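Local coordinates for DUF5638 domain-containing protein (Legionella pneumophila subsp. pneumophila, PDB 5L1A), which is of unknown function and belongs to the DUF5638 family, this largely helical chain being the N-terminal part of a longer, probably membrane-anchored protein, at residues S48-N51 against K52-N55. Sequence-based numbering, arbitrary orientation.
Sequences SAFN and KTEN
Thr53 folds back onto the C-terminal part of helix 33-51 and bonds twice to one carbonyl. Its hydroxyl OG1 donates to Phe50 O at 2.5 Å, lying in the carbonyl plane with a C=O...O angle of 151°. Its backbone N reaches the same Phe50 O at 3.1 Å, so this oxygen accepts from both Thr53 N and OG1. The hydroxyl sits between the backbone N and carbonyl carbon of Thr53 itself (chi1 64°), which turns it to Phe50 O. The methyl CG2 packs 3.3 Å from Ala49 O. Lys52 N makes two weak bonds, to Ser48 O at 3.2 Å and to Ala49 O at 3.5 Å. The Lys52 chain bends at chi3 (-61°), and its CE lies 3.7 Å from Ala49 CA. The aliphatic part of the lysine thus runs back along the helix, with CG and CE both 3.3 Å from Ser48 O. Further out, Thr53 OG1 also bonds Tyr5 OH, and the Phe50 ring is buried among Leu11, Leu15 and Val62. Ala49 lines a pocket holding a bound triiodobenzene dicarboxylic acid (I3C). The Asn55 side chain N-caps helix 56-77, and its ND2 also bonds Asp58 OD2. This is a turn leading out of one helix and, through a short loop, into the N-cap of the next, a connection within an all-helical bundle.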
ATOM      1  N   SER A  48       1.649   9.064  -2.890  1.00 11.44           N
ATOM      2  CA  SER A  48       2.474  10.228  -2.578  1.00 12.39           C
ATOM      3  C   SER A  48       3.933   9.849  -2.400  1.00 12.32           C
ATOM      4  O   SER A  48       4.821  10.630  -2.755  1.00 13.89           O
ATOM      5  CB  SER A  48       1.972  10.930  -1.314  1.00 15.88           C
ATOM      6  OG  SER A  48       0.637  11.377  -1.461  1.00 19.06           O
ATOM      7  N   ALA A  49       4.204   8.664  -1.847  1.00 14.03           N
ATOM      8  CA  ALA A  49       5.589   8.250  -1.654  1.00 14.36           C
ATOM      9  C   ALA A  49       6.278   7.993  -2.987  1.00 14.02           C
ATOM     10  O   ALA A  49       7.472   8.272  -3.134  1.00 15.60           O
ATOM     11  CB  ALA A  49       5.655   7.007  -0.768  1.00 14.09           C
ATOM     12  N   PHE A  50       5.542   7.469  -3.971  1.00 11.03           N
ATOM     13  CA  PHE A  50       6.136   7.243  -5.286  1.00 11.88           C
ATOM     14  C   PHE A  50       6.390   8.558  -6.012  1.00 12.24           C
ATOM     15  O   PHE A  50       7.420   8.716  -6.676  1.00 13.91           O
ATOM     16  CB  PHE A  50       5.241   6.332  -6.128  1.00 11.66           C
ATOM     17  CG  PHE A  50       5.693   6.191  -7.558  1.00 10.23           C
ATOM     18  CD1 PHE A  50       6.654   5.256  -7.903  1.00 10.07           C
ATOM     19  CD2 PHE A  50       5.160   6.997  -8.554  1.00 10.42           C
ATOM     20  CE1 PHE A  50       7.074   5.125  -9.210  1.00 10.16           C
ATOM     21  CE2 PHE A  50       5.577   6.870  -9.860  1.00 10.51           C
ATOM     22  CZ  PHE A  50       6.536   5.931 -10.190  1.00 10.36           C
ATOM     23  N   ASN A  51       5.459   9.510  -5.903  1.00 12.99           N
ATOM     24  CA  ASN A  51       5.615  10.793  -6.576  1.00 15.99           C
ATOM     25  C   ASN A  51       6.768  11.612  -6.015  1.00 18.04           C
ATOM     26  O   ASN A  51       7.235  12.538  -6.684  1.00 21.03           O
ATOM     27  CB  ASN A  51       4.323  11.605  -6.478  1.00 18.44           C
ATOM     28  CG  ASN A  51       3.154  10.927  -7.153  1.00 19.73           C
ATOM     29  OD1 ASN A  51       3.324  10.143  -8.087  1.00 16.73           O
ATOM     30  ND2 ASN A  51       1.949  11.233  -6.686  1.00 23.52           N
ATOM     31  N   LYS A  52       7.225  11.311  -4.803  1.00 22.89           N
ATOM     32  CA  LYS A  52       8.372  12.004  -4.237  1.00 25.23           C
ATOM     33  C   LYS A  52       9.698  11.372  -4.632  1.00 25.49           C
ATOM     34  O   LYS A  52      10.746  11.982  -4.401  1.00 28.62           O
ATOM     35  CB  LYS A  52       8.264  12.055  -2.708  1.00 28.49           C
ATOM     36  CG  LYS A  52       7.142  12.944  -2.191  1.00 34.12           C
ATOM     37  CD  LYS A  52       7.019  12.865  -0.672  1.00 39.38           C
ATOM     38  CE  LYS A  52       6.687  11.451  -0.215  1.00 41.15           C
ATOM     39  NZ  LYS A  52       6.397  11.372   1.244  1.00 42.42           N
ATOM     40  N   THR A  53       9.680  10.173  -5.212  1.00 13.91           N
ATOM     41  CA  THR A  53      10.917   9.546  -5.647  1.00 13.81           C
ATOM     42  C   THR A  53      11.548  10.356  -6.774  1.00 15.11           C
ATOM     43  O   THR A  53      10.860  11.017  -7.556  1.00 15.71           O
ATOM     44  CB  THR A  53      10.666   8.107  -6.105  1.00 12.83           C
ATOM     45  OG1 THR A  53       9.815   8.105  -7.257  1.00 12.31           O
ATOM     46  CG2 THR A  53      10.010   7.303  -4.997  1.00 12.34           C
ATOM     47  N   GLU A  54      12.876  10.312  -6.843  1.00 24.85           N
ATOM     48  CA  GLU A  54      13.619  11.097  -7.817  1.00 27.48           C
ATOM     49  C   GLU A  54      14.508  10.255  -8.719  1.00 26.76           C
ATOM     50  O   GLU A  54      15.114  10.801  -9.648  1.00 27.03           O
ATOM     51  CB  GLU A  54      14.465  12.156  -7.102  1.00 30.00           C
ATOM     52  CG  GLU A  54      13.680  12.951  -6.076  1.00 32.17           C
ATOM     53  CD  GLU A  54      14.439  14.150  -5.563  1.00 38.15           C
ATOM     54  OE1 GLU A  54      14.941  14.937  -6.393  1.00 41.12           O
ATOM     55  OE2 GLU A  54      14.539  14.300  -4.327  1.00 40.38           O
ATOM     56  N   ASN A  55      14.601   8.950  -8.474  1.00 19.35           N
ATOM     57  CA  ASN A  55      15.334   8.026  -9.325  1.00 15.84           C
ATOM     58  C   ASN A  55      14.550   6.725  -9.395  1.00 14.60           C
ATOM     59  O   ASN A  55      13.683   6.459  -8.560  1.00 13.87           O
ATOM     60  CB  ASN A  55      16.748   7.770  -8.795  1.00 15.89           C
ATOM     61  CG  ASN A  55      16.742   7.066  -7.460  1.00 15.81           C
ATOM     62  OD1 ASN A  55      16.690   5.837  -7.395  1.00 16.81           O
ATOM     63  ND2 ASN A  55      16.780   7.837  -6.382  1.00 16.41           N
TER